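3-dehydroquinate dehydratase (Thermus thermophilus, PDB 2UYG) catalyses the trans-dehydration of 3-dehydroquinate to 3-dehydroshikimate, the third step of chorismate biosynthesis, probably through an enolate intermediate. Local coordinates at residues V2-G7 / L42-R47; E34-E39 / G127-K132. All coordinates share one frame; numbering follows the deposited sequence.

Interaction 1 of 2, residues V2-G7 / L42-R47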
# COMPACT_ATOMS: atom_id res chain seq x y z
N VAL A 2 -1.18 -5.58 -42.75
CA VAL A 2 -1.25 -5.25 -41.30
C VAL A 2 -2.52 -4.49 -40.90
O VAL A 2 -2.88 -3.59 -41.55
CB VAL A 2 0.03 -4.62 -40.77
CG1 VAL A 2 0.80 -4.10 -41.85
CG2 VAL A 2 -0.21 -3.47 -39.80
N LEU A 3 -3.10 -4.85 -39.75
CA LEU A 3 -4.30 -4.25 -39.23
C LEU A 3 -3.90 -3.30 -38.11
O LEU A 3 -3.20 -3.73 -37.20
CB LEU A 3 -5.25 -5.33 -38.61
CG LEU A 3 -6.78 -5.45 -38.70
CD1 LEU A 3 -7.45 -6.19 -37.47
CD2 LEU A 3 -7.66 -4.28 -39.13
N ILE A 4 -4.42 -2.08 -38.16
CA ILE A 4 -4.17 -0.99 -37.24
C ILE A 4 -5.51 -0.74 -36.54
O ILE A 4 -6.44 -0.44 -37.20
CB ILE A 4 -3.74 0.33 -37.96
CG1 ILE A 4 -2.50 0.07 -38.82
CG2 ILE A 4 -3.45 1.45 -36.98
CD1 ILE A 4 -2.00 1.30 -39.51
N LEU A 5 -5.59 -0.97 -35.24
CA LEU A 5 -6.85 -0.95 -34.50
C LEU A 5 -6.72 0.04 -33.43
O LEU A 5 -5.70 0.01 -32.74
CB LEU A 5 -7.13 -2.26 -33.80
CG LEU A 5 -7.18 -3.43 -34.74
CD1 LEU A 5 -7.45 -4.75 -33.98
CD2 LEU A 5 -8.16 -3.19 -35.81
N ASN A 6 -7.79 0.82 -33.22
CA ASN A 6 -7.85 1.95 -32.35
C ASN A 6 -9.10 1.88 -31.47
O ASN A 6 -10.17 1.60 -31.97
CB ASN A 6 -7.91 3.23 -33.15
CG ASN A 6 -6.75 3.38 -34.04
OD1 ASN A 6 -6.86 3.11 -35.26
ND2 ASN A 6 -5.62 3.86 -33.49
N GLY A 7 -8.92 2.21 -30.16
CA GLY A 7 -9.88 2.11 -29.11
C GLY A 7 -10.64 3.44 -28.98
O GLY A 7 -10.56 4.41 -29.80
N LEU A 42 3.85 -2.35 -47.51
CA LEU A 42 2.93 -2.91 -46.50
C LEU A 42 1.50 -2.41 -46.78
O LEU A 42 1.21 -1.21 -46.79
CB LEU A 42 3.39 -2.45 -45.12
CG LEU A 42 3.82 -3.46 -44.08
CD1 LEU A 42 4.51 -4.71 -44.61
CD2 LEU A 42 4.69 -2.73 -43.10
N GLY A 43 0.63 -3.35 -47.05
CA GLY A 43 -0.77 -3.04 -47.15
C GLY A 43 -1.31 -2.75 -45.76
O GLY A 43 -1.05 -3.52 -44.84
N VAL A 44 -2.00 -1.64 -45.58
CA VAL A 44 -2.66 -1.37 -44.29
C VAL A 44 -4.18 -1.28 -44.33
O VAL A 44 -4.77 -0.75 -45.24
CB VAL A 44 -2.07 -0.07 -43.51
CG1 VAL A 44 -0.60 0.03 -43.57
CG2 VAL A 44 -2.57 1.13 -44.00
N VAL A 45 -4.80 -1.68 -43.22
CA VAL A 45 -6.21 -1.41 -42.95
C VAL A 45 -6.33 -0.91 -41.54
O VAL A 45 -5.73 -1.47 -40.57
CB VAL A 45 -7.06 -2.68 -43.16
CG1 VAL A 45 -6.33 -3.77 -42.65
CG2 VAL A 45 -8.39 -2.65 -42.49
N PHE A 46 -7.16 0.09 -41.42
CA PHE A 46 -7.20 0.94 -40.25
C PHE A 46 -8.62 0.96 -39.75
O PHE A 46 -9.50 1.28 -40.50
CB PHE A 46 -6.81 2.37 -40.71
CG PHE A 46 -6.57 3.36 -39.56
CD1 PHE A 46 -5.32 3.66 -39.17
CD2 PHE A 46 -7.64 4.03 -38.97
CE1 PHE A 46 -5.08 4.56 -38.18
CE2 PHE A 46 -7.42 4.93 -37.95
CZ PHE A 46 -6.14 5.20 -37.55
N ARG A 47 -8.84 0.69 -38.47
CA ARG A 47 -10.16 0.64 -37.88
C ARG A 47 -10.12 1.25 -36.41
O ARG A 47 -9.04 1.27 -35.69
CB ARG A 47 -10.68 -0.77 -37.86
CG ARG A 47 -10.81 -1.49 -39.20
CD ARG A 47 -11.14 -3.01 -39.18
NE ARG A 47 -11.52 -3.53 -40.54
CZ ARG A 47 -11.63 -2.80 -41.78
NH1 ARG A 47 -11.29 -1.51 -41.97
NH2 ARG A 47 -12.05 -3.38 -42.88
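Phe46 meets Ile4 because its CG stands anti to its own backbone N (chi1 -170°), which swings the ring toward the neighbouring strand, while Ile4 places CG2 opposite its backbone N, directing that methyl at the ring. Ile4 CG2 lies 3.6 Å from Phe46 CD1, the two side chains meeting at a slant. Farther along, the Asn6 side chain crosses the ring near its CZ rim, and which end of the amide is nearest is doubtful. The delta branch of Ile4 continues to Val44, CD1 coming to 4.2 Å from Val44 CB, and at the start of the strand Val2 CG1 packs on Leu42 CG. Strands 2-6 and 44-47 run parallel, 16° apart, as the first beta-alpha-beta unit of a flavodoxin-like fold, with helix 26-39 making the connection. Val2, Ile4, Val44 and Phe46 share the face of the sheet on the side of that helix, and Ile4 and Phe46 pack on its Cys33; branched and aromatic residues suit this layer between sheet and helix. On the other face, Leu3 CD2 touches Val45 CG1 at 3.8 Å and the aliphatic CD of Arg47 at 3.7 Å. The arginine chain, extended from CG to NE, crosses the leucine nearly perpendicularly, and Val45 CG2 lies over one face of the Arg47 guanidinium, toward its rim. Backbone bonds fix the register: Val2 N to Gly43 O, Val45 N to Val2 O, Ile4 N to Val45 O at 2.8 Å, and Arg47 N to Ile4 O, with a weak, bent one (123° at the hydrogen) from Asn6 N to Arg47 O. On its other side strand 2-6 pairs with strand 69-73, whose last residue, Asn73, is a predicted substrate-binding residue and touches the Asn6 side chain.

Interaction 2 of 2, residues E34-E39 / G127-K132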
# COMPACT_ATOMS: atom_id res chain seq x y z
N GLU A 34 -1.67 4.69 -44.30
CA GLU A 34 -1.71 4.13 -45.68
C GLU A 34 -0.44 4.52 -46.47
O GLU A 34 0.15 3.68 -47.13
CB GLU A 34 -2.97 4.59 -46.47
CG GLU A 34 -2.74 5.26 -47.87
CD GLU A 34 -3.31 6.71 -48.06
OE1 GLU A 34 -4.54 6.86 -48.39
OE2 GLU A 34 -2.54 7.71 -47.91
N ALA A 35 -0.03 5.78 -46.41
CA ALA A 35 1.07 6.21 -47.23
C ALA A 35 2.38 5.62 -46.66
O ALA A 35 3.28 5.20 -47.41
CB ALA A 35 1.10 7.78 -47.30
N TRP A 36 2.49 5.52 -45.34
CA TRP A 36 3.69 4.95 -44.74
C TRP A 36 3.82 3.47 -45.06
O TRP A 36 4.91 2.94 -45.35
CB TRP A 36 3.67 5.13 -43.22
CG TRP A 36 3.96 6.51 -42.78
CD1 TRP A 36 4.84 7.40 -43.36
CD2 TRP A 36 3.36 7.22 -41.68
NE1 TRP A 36 4.81 8.60 -42.70
CE2 TRP A 36 3.93 8.53 -41.66
CE3 TRP A 36 2.44 6.87 -40.67
CZ2 TRP A 36 3.59 9.50 -40.70
CZ3 TRP A 36 2.09 7.85 -39.71
CH2 TRP A 36 2.65 9.15 -39.76
N GLY A 37 2.71 2.77 -44.98
CA GLY A 37 2.74 1.35 -45.28
C GLY A 37 3.21 1.21 -46.73
O GLY A 37 4.15 0.47 -46.99
N ALA A 38 2.55 1.95 -47.61
CA ALA A 38 2.76 1.87 -49.03
C ALA A 38 4.16 2.29 -49.38
O ALA A 38 4.80 1.56 -50.14
CB ALA A 38 1.74 2.75 -49.79
N GLU A 39 4.71 3.41 -48.87
CA GLU A 39 6.05 3.68 -49.40
C GLU A 39 6.69 2.36 -49.23
O GLU A 39 7.00 1.69 -50.21
CB GLU A 39 6.92 4.79 -48.77
CG GLU A 39 6.80 5.07 -47.32
CD GLU A 39 6.90 6.54 -47.05
OE1 GLU A 39 6.36 7.35 -47.84
OE2 GLU A 39 7.51 6.89 -46.04
N GLY A 127 3.34 11.20 -31.12
CA GLY A 127 2.17 11.53 -31.97
C GLY A 127 1.91 10.53 -33.11
O GLY A 127 2.08 9.33 -32.98
N PRO A 128 1.47 11.02 -34.26
CA PRO A 128 1.18 10.13 -35.37
C PRO A 128 2.37 9.19 -35.73
O PRO A 128 2.29 8.03 -36.17
CB PRO A 128 0.89 11.11 -36.50
CG PRO A 128 0.34 12.23 -35.87
CD PRO A 128 1.14 12.43 -34.55
N LEU A 129 3.54 9.74 -35.53
CA LEU A 129 4.76 9.00 -35.79
C LEU A 129 4.92 7.75 -34.93
O LEU A 129 5.74 6.94 -35.26
CB LEU A 129 5.95 9.96 -35.59
CG LEU A 129 6.01 11.00 -36.70
CD1 LEU A 129 6.94 12.10 -36.28
CD2 LEU A 129 6.50 10.39 -38.02
N SER A 130 4.23 7.58 -33.80
CA SER A 130 4.29 6.27 -33.10
C SER A 130 3.77 5.16 -34.02
O SER A 130 4.21 4.00 -33.89
CB SER A 130 3.40 6.20 -31.81
OG SER A 130 3.69 7.20 -30.90
N TYR A 131 2.77 5.51 -34.86
CA TYR A 131 2.22 4.54 -35.84
C TYR A 131 3.23 4.22 -36.89
O TYR A 131 3.50 3.03 -37.25
CB TYR A 131 0.87 5.00 -36.47
CG TYR A 131 -0.25 5.04 -35.48
CD1 TYR A 131 -0.33 6.08 -34.49
CD2 TYR A 131 -1.30 4.09 -35.52
CE1 TYR A 131 -1.42 6.13 -33.53
CE2 TYR A 131 -2.39 4.18 -34.61
CZ TYR A 131 -2.42 5.18 -33.62
OH TYR A 131 -3.48 5.22 -32.78
N LYS A 132 3.86 5.27 -37.36
CA LYS A 132 5.00 5.11 -38.32
C LYS A 132 6.02 4.15 -37.88
O LYS A 132 6.42 3.21 -38.63
CB LYS A 132 5.73 6.44 -38.53
CG LYS A 132 6.08 6.71 -39.95
CD LYS A 132 7.48 6.58 -40.36
CE LYS A 132 7.96 7.88 -40.95
NZ LYS A 132 8.51 7.65 -42.23
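Trp36 and Lys132 bring helix 26-39 and the first turn of helix 129-140 together, their CA atoms 6.6 Å apart, with no hydrogen bond between the two segments. The indole does most of the bridging. Its CG lies anti to the carbonyl carbon (chi1 -75°), and the ring reaches across to the second helix, where Lys132 CG rests on one face. This methylene is 3.3 Å from the centroid of the five-membered ring and 13° off its normal, a CH-pi contact over the CD2-CE2 ring-fusion bond. The lysine chain crosses the tryptophan at about a right angle and bends at each of its later torsions, so that CE remains 3.7 Å from Trp36 NE1 instead of extending away. Beyond the six-membered ring lie Pro128 and Leu129: Trp36 CZ3 is 3.6 Å from Pro128 O, CH2 approaches Pro128 CB, and CZ2 meets Leu129 CD2 at 4.1 Å. A proline fits here, since it supplies apolar surface and no backbone N-H, while its carbonyl accepts Tyr131 N at 2.9 Å. Tyr131 offers the indole little more than its CB; its ring turns inward, and its hydroxyl is hydrogen-bonded to ND2 of Asn73, a predicted substrate-binding residue. The second subunit comes close on this surface, its Tyr137 packing on Leu129 and its Val136 on Lys132. Glu39 OE2 lies in the plane of the indole at its edge and 4.0 Å from Lys132 NZ, beyond a salt bridge; Lys132 NZ makes a long, weak ion pair with Glu140 of the second subunit. Charge attraction is probably weak and diffuse, and this local contact rests mainly on dispersion between the lysine methylenes, neighbouring apolar groups and the indole.

How the interactions relate
From the N terminus, strand 2-6 comes first, and the chain passes through helix 26-39 before strand 44-48 returns beside it; interaction 1 closes this loop of 34 residues. Interaction 2 starts inside that loop, at residues 34-39, but closes only 87 residues later at 127-132, so the two contacts cross along the chain. Helix 26-39 therefore belongs to both: it is the connection of the first beta-alpha-beta unit and the partner of helix 129-140 on the same side of the sheet. The contacts touch directly: Val44 packs on Glu34 and Leu42 N probably hydrogen-bonds to Gly37 O, joining the edge strand to helix 26-39, while Ile4 on Tyr131 joins strand 2-6 to the C-terminal helix.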